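Local structure of plasmin and fibronectin-binding protein A (Streptococcus pneumoniae, 4MR0) at residues K396-A410 with N436-I448. The protein acts as a fibronectin-dependent adhesin and invasin of the bacterial surface, binding human fibronectin, plasmin, plasminogen and serum albumin. Numbering follows the deposited sequence.
Sequences KKVKGESVHYRESGA and NIFNIADPKTKAI
Successive coils of a right-handed parallel beta-helix meet here at a corner, where Lys396 and Ala410, at the two ends of a long loop, pair in parallel with Ile440 and Thr445 around a tight turn. Lys396 N donates to Asn439 O and Lys396 O accepts from Ala441 N, both at 2.9 Å; past the corner Ala410 N reaches Lys444 O, and Lys446 N gives Ala410 O a nearly straight bond of 2.8 Å (176°). Gly409, at positive phi and without a side chain, lets Lys444 O come close; small Ala410 fits its CB 3.6 Å from Thr445 OG1. Asp442 organises the space between. With CG anti to the backbone N (chi1 174°), its carboxylate meets the edge of Tyr405, planes 81° apart. Tyr405, a long, flat donor, reaches across: its OH donates to Asp442 OD1 at 2.5 Å, from the syn side but tilted out of the carboxylate plane. The anti lone pair of Asp442 OD2 accepts from Thr445 OG1 at 2.7 Å, and each oxygen also accepts from a water bridging to the 396-410 backbone, so a short acid suits this buried, donor-rich place. Lys396 runs alongside Asp442, its amine continuing to Met374 O. The methylenes of Lys444 pass Tyr405 OH to Glu407, CE 3.1 Å from Glu407 O, and its amine forms a salt bridge with Glu479. Ile440 and Thr445 pack on Leu412 of strand 410-415, and strand 431-440 continues the pairing to strand 462-473.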
loop_
_atom_site.group_PDB
_atom_site.type_symbol
_atom_site.label_atom_id
_atom_site.label_comp_id
_atom_site.label_asym_id
_atom_site.label_seq_id
_atom_site.Cartn_x
_atom_site.Cartn_y
_atom_site.Cartn_z
ATOM N N LYS A 396 -1.360 -1.132 -15.841
ATOM C CA LYS A 396 -2.716 -0.604 -15.810
ATOM C C LYS A 396 -3.354 -0.845 -17.163
ATOM O O LYS A 396 -2.888 -0.338 -18.184
ATOM C CB LYS A 396 -2.703 0.891 -15.487
ATOM C CG LYS A 396 -4.083 1.525 -15.363
ATOM C CD LYS A 396 -4.904 0.917 -14.234
ATOM C CE LYS A 396 -6.228 1.659 -14.069
ATOM N NZ LYS A 396 -7.149 0.985 -13.110
ATOM N N LYS A 397 -4.414 -1.642 -17.169
ATOM C CA LYS A 397 -5.113 -1.967 -18.402
ATOM C C LYS A 397 -6.287 -1.021 -18.635
ATOM O O LYS A 397 -6.584 -0.157 -17.806
ATOM C CB LYS A 397 -5.615 -3.411 -18.353
ATOM C CG LYS A 397 -4.507 -4.447 -18.256
ATOM C CD LYS A 397 -5.062 -5.859 -18.404
ATOM C CE LYS A 397 -5.668 -6.386 -17.113
ATOM N NZ LYS A 397 -4.658 -7.152 -16.318
ATOM N N VAL A 398 -6.949 -1.181 -19.773
ATOM C CA VAL A 398 -8.093 -0.343 -20.089
ATOM C C VAL A 398 -9.317 -0.822 -19.315
ATOM O O VAL A 398 -9.371 -1.965 -18.857
ATOM C CB VAL A 398 -8.406 -0.366 -21.603
ATOM C CG1 VAL A 398 -7.247 0.243 -22.379
ATOM C CG2 VAL A 398 -8.656 -1.793 -22.062
ATOM N N LYS A 399 -10.286 0.076 -19.163
ATOM C CA LYS A 399 -11.533 -0.202 -18.462
ATOM C C LYS A 399 -12.148 -1.538 -18.876
ATOM O O LYS A 399 -12.606 -2.312 -18.033
ATOM C CB LYS A 399 -12.518 0.931 -18.746
ATOM C CG LYS A 399 -13.941 0.713 -18.261
ATOM C CD LYS A 399 -14.844 1.790 -18.854
ATOM C CE LYS A 399 -16.303 1.614 -18.458
ATOM N NZ LYS A 399 -16.539 1.919 -17.021
ATOM N N GLY A 400 -12.143 -1.804 -20.178
ATOM C CA GLY A 400 -12.723 -3.029 -20.699
ATOM C C GLY A 400 -12.121 -4.337 -20.220
ATOM O O GLY A 400 -12.804 -5.360 -20.209
ATOM N N GLU A 401 -10.852 -4.316 -19.826
ATOM C CA GLU A 401 -10.180 -5.524 -19.359
ATOM C C GLU A 401 -10.001 -5.542 -17.845
ATOM O O GLU A 401 -9.194 -6.305 -17.318
ATOM C CB GLU A 401 -8.814 -5.646 -20.032
ATOM C CG GLU A 401 -8.882 -5.878 -21.529
ATOM C CD GLU A 401 -7.574 -5.561 -22.224
ATOM O OE1 GLU A 401 -6.510 -5.997 -21.730
ATOM O OE2 GLU A 401 -7.610 -4.877 -23.271
ATOM N N SER A 402 -10.760 -4.708 -17.148
ATOM C CA SER A 402 -10.655 -4.628 -15.700
ATOM C C SER A 402 -11.972 -4.940 -15.009
ATOM O O SER A 402 -13.034 -4.519 -15.463
ATOM C CB SER A 402 -10.205 -3.227 -15.290
ATOM O OG SER A 402 -9.071 -2.825 -16.037
ATOM N N VAL A 403 -11.897 -5.684 -13.910
ATOM C CA VAL A 403 -13.088 -6.016 -13.142
ATOM C C VAL A 403 -13.470 -4.749 -12.390
ATOM O O VAL A 403 -14.637 -4.360 -12.346
ATOM C CB VAL A 403 -12.811 -7.143 -12.125
ATOM C CG1 VAL A 403 -14.059 -7.420 -11.303
ATOM C CG2 VAL A 403 -12.356 -8.399 -12.854
ATOM N N HIS A 404 -12.467 -4.105 -11.807
ATOM C CA HIS A 404 -12.667 -2.868 -11.068
ATOM C C HIS A 404 -12.101 -1.715 -11.884
ATOM O O HIS A 404 -11.022 -1.827 -12.464
ATOM C CB HIS A 404 -11.955 -2.940 -9.716
ATOM C CG HIS A 404 -12.609 -3.862 -8.736
ATOM N ND1 HIS A 404 -11.922 -4.453 -7.696
ATOM C CD2 HIS A 404 -13.894 -4.273 -8.617
ATOM C CE1 HIS A 404 -12.756 -5.187 -6.981
ATOM N NE2 HIS A 404 -13.959 -5.094 -7.518
ATOM N N TYR A 405 -12.838 -0.613 -11.941
ATOM C CA TYR A 405 -12.392 0.565 -12.671
ATOM C C TYR A 405 -12.933 1.803 -11.981
ATOM O O TYR A 405 -14.107 1.855 -11.607
ATOM C CB TYR A 405 -12.875 0.540 -14.125
ATOM C CG TYR A 405 -12.301 1.672 -14.955
ATOM C CD1 TYR A 405 -10.961 1.660 -15.357
ATOM C CD2 TYR A 405 -13.081 2.778 -15.294
ATOM C CE1 TYR A 405 -10.411 2.727 -16.070
ATOM C CE2 TYR A 405 -12.542 3.850 -16.008
ATOM C CZ TYR A 405 -11.206 3.818 -16.390
ATOM O OH TYR A 405 -10.669 4.887 -17.068
ATOM N N ARG A 406 -12.070 2.797 -11.815
ATOM C CA ARG A 406 -12.446 4.041 -11.159
ATOM C C ARG A 406 -12.609 5.169 -12.179
ATOM O O ARG A 406 -11.633 5.621 -12.782
ATOM C CB ARG A 406 -11.376 4.402 -10.126
ATOM C CG ARG A 406 -11.697 5.597 -9.258
ATOM C CD ARG A 406 -10.825 5.581 -8.013
ATOM N NE ARG A 406 -11.177 6.635 -7.069
ATOM C CZ ARG A 406 -10.858 7.916 -7.217
ATOM N NH1 ARG A 406 -10.169 8.324 -8.277
ATOM N NH2 ARG A 406 -11.220 8.790 -6.288
ATOM N N GLU A 407 -13.849 5.615 -12.368
ATOM C CA GLU A 407 -14.158 6.686 -13.313
ATOM C C GLU A 407 -13.412 7.969 -12.987
ATOM O O GLU A 407 -13.082 8.747 -13.881
ATOM C CB GLU A 407 -15.665 6.980 -13.316
ATOM C CG GLU A 407 -16.522 5.888 -13.936
ATOM C CD GLU A 407 -16.060 5.515 -15.332
ATOM O OE1 GLU A 407 -15.711 6.432 -16.107
ATOM O OE2 GLU A 407 -16.051 4.310 -15.656
ATOM N N SER A 408 -13.157 8.187 -11.702
ATOM C CA SER A 408 -12.461 9.380 -11.239
ATOM C C SER A 408 -10.971 9.338 -11.575
ATOM O O SER A 408 -10.259 10.327 -11.395
ATOM C CB SER A 408 -12.650 9.534 -9.732
ATOM O OG SER A 408 -13.153 10.821 -9.410
ATOM N N GLY A 409 -10.500 8.192 -12.057
ATOM C CA GLY A 409 -9.100 8.067 -12.422
ATOM C C GLY A 409 -8.231 7.360 -11.398
ATOM O O GLY A 409 -8.719 6.846 -10.387
ATOM N N ALA A 410 -6.928 7.341 -11.663
ATOM C CA ALA A 410 -5.977 6.686 -10.776
ATOM C C ALA A 410 -4.590 7.306 -10.892
ATOM O O ALA A 410 -4.287 8.005 -11.856
ATOM C CB ALA A 410 -5.906 5.202 -11.106
ATOM N N ASN A 436 11.363 2.439 -11.495
ATOM C CA ASN A 436 10.114 1.686 -11.580
ATOM C C ASN A 436 9.660 1.687 -13.039
ATOM O O ASN A 436 9.980 2.609 -13.789
ATOM C CB ASN A 436 9.027 2.343 -10.721
ATOM C CG ASN A 436 9.384 2.377 -9.251
ATOM O OD1 ASN A 436 9.295 1.367 -8.558
ATOM N ND2 ASN A 436 9.807 3.539 -8.771
ATOM N N ILE A 437 8.919 0.660 -13.438
ATOM C CA ILE A 437 8.417 0.586 -14.805
ATOM C C ILE A 437 6.900 0.697 -14.758
ATOM O O ILE A 437 6.247 0.016 -13.963
ATOM C CB ILE A 437 8.772 -0.752 -15.495
ATOM C CG1 ILE A 437 10.283 -0.979 -15.471
ATOM C CG2 ILE A 437 8.271 -0.738 -16.943
ATOM C CD1 ILE A 437 10.812 -1.450 -14.133
ATOM N N PHE A 438 6.343 1.566 -15.596
ATOM C CA PHE A 438 4.895 1.735 -15.658
ATOM C C PHE A 438 4.408 1.416 -17.071
ATOM O O PHE A 438 4.951 1.935 -18.051
ATOM C CB PHE A 438 4.480 3.175 -15.317
ATOM C CG PHE A 438 4.949 3.660 -13.969
ATOM C CD1 PHE A 438 6.279 4.022 -13.765
ATOM C CD2 PHE A 438 4.054 3.780 -12.912
ATOM C CE1 PHE A 438 6.710 4.508 -12.529
ATOM C CE2 PHE A 438 4.472 4.265 -11.671
ATOM C CZ PHE A 438 5.802 4.627 -11.478
ATOM N N ASN A 439 3.399 0.553 -17.171
ATOM C CA ASN A 439 2.805 0.195 -18.458
ATOM C C ASN A 439 1.347 0.594 -18.328
ATOM O O ASN A 439 0.555 -0.113 -17.709
ATOM C CB ASN A 439 2.940 -1.307 -18.718
ATOM C CG ASN A 439 4.386 -1.749 -18.794
ATOM O OD1 ASN A 439 5.160 -1.229 -19.599
ATOM N ND2 ASN A 439 4.762 -2.706 -17.950
ATOM N N ILE A 440 1.008 1.743 -18.900
ATOM C CA ILE A 440 -0.342 2.283 -18.802
ATOM C C ILE A 440 -1.122 2.299 -20.112
ATOM O O ILE A 440 -0.628 2.763 -21.143
ATOM C CB ILE A 440 -0.283 3.715 -18.237
ATOM C CG1 ILE A 440 0.409 3.691 -16.868
ATOM C CG2 ILE A 440 -1.683 4.300 -18.134
ATOM C CD1 ILE A 440 0.747 5.062 -16.305
ATOM N N ALA A 441 -2.350 1.794 -20.053
ATOM C CA ALA A 441 -3.227 1.747 -21.217
ATOM C C ALA A 441 -4.487 2.559 -20.945
ATOM O O ALA A 441 -5.214 2.917 -21.867
ATOM C CB ALA A 441 -3.589 0.302 -21.542
ATOM N N ASP A 442 -4.735 2.853 -19.671
ATOM C CA ASP A 442 -5.905 3.628 -19.264
ATOM C C ASP A 442 -5.618 5.121 -19.377
ATOM O O ASP A 442 -4.699 5.632 -18.742
ATOM C CB ASP A 442 -6.287 3.281 -17.822
ATOM C CG ASP A 442 -7.403 4.154 -17.289
ATOM O OD1 ASP A 442 -8.390 4.367 -18.023
ATOM O OD2 ASP A 442 -7.304 4.620 -16.131
ATOM N N PRO A 443 -6.411 5.843 -20.185
ATOM C CA PRO A 443 -6.202 7.285 -20.354
ATOM C C PRO A 443 -6.447 8.132 -19.108
ATOM O O PRO A 443 -6.062 9.301 -19.065
ATOM C CB PRO A 443 -7.147 7.641 -21.507
ATOM C CG PRO A 443 -8.242 6.635 -21.381
ATOM C CD PRO A 443 -7.489 5.361 -21.067
ATOM N N LYS A 444 -7.074 7.544 -18.094
ATOM C CA LYS A 444 -7.360 8.267 -16.858
ATOM C C LYS A 444 -6.339 7.987 -15.758
ATOM O O LYS A 444 -6.467 8.499 -14.645
ATOM C CB LYS A 444 -8.753 7.903 -16.339
ATOM C CG LYS A 444 -9.913 8.485 -17.139
ATOM C CD LYS A 444 -11.244 8.015 -16.563
ATOM C CE LYS A 444 -12.369 8.990 -16.888
ATOM N NZ LYS A 444 -12.542 9.182 -18.353
ATOM N N THR A 445 -5.329 7.180 -16.066
ATOM C CA THR A 445 -4.316 6.836 -15.072
ATOM C C THR A 445 -3.013 7.618 -15.187
ATOM O O THR A 445 -2.389 7.686 -16.246
ATOM C CB THR A 445 -3.995 5.318 -15.101
ATOM O OG1 THR A 445 -5.125 4.585 -14.610
ATOM C CG2 THR A 445 -2.789 5.001 -14.222
ATOM N N LYS A 446 -2.622 8.205 -14.064
ATOM C CA LYS A 446 -1.401 8.987 -13.943
ATOM C C LYS A 446 -0.359 8.024 -13.373
ATOM O O LYS A 446 -0.668 7.227 -12.485
ATOM C CB LYS A 446 -1.650 10.140 -12.970
ATOM C CG LYS A 446 -0.615 11.247 -12.987
ATOM C CD LYS A 446 -0.916 12.255 -11.883
ATOM C CE LYS A 446 -1.200 13.641 -12.447
ATOM N NZ LYS A 446 -2.588 14.082 -12.155
ATOM N N ALA A 447 0.869 8.083 -13.877
ATOM C CA ALA A 447 1.909 7.184 -13.385
ATOM C C ALA A 447 2.393 7.584 -11.995
ATOM O O ALA A 447 2.297 6.812 -11.042
ATOM C CB ALA A 447 3.089 7.166 -14.353
ATOM N N ILE A 448 2.902 8.803 -11.891
ATOM C CA ILE A 448 3.455 9.306 -10.642
ATOM C C ILE A 448 2.898 10.646 -10.217
ATOM O O ILE A 448 2.759 11.564 -11.030
ATOM C CB ILE A 448 4.989 9.467 -10.762
ATOM C CG1 ILE A 448 5.625 8.126 -11.117
ATOM C CG2 ILE A 448 5.559 10.021 -9.470
ATOM C CD1 ILE A 448 7.103 8.227 -11.481
HETATM O O HOH W 1 -9.606 2.621 -19.818
HETATM O O HOH W 2 -8.940 4.814 -13.682
#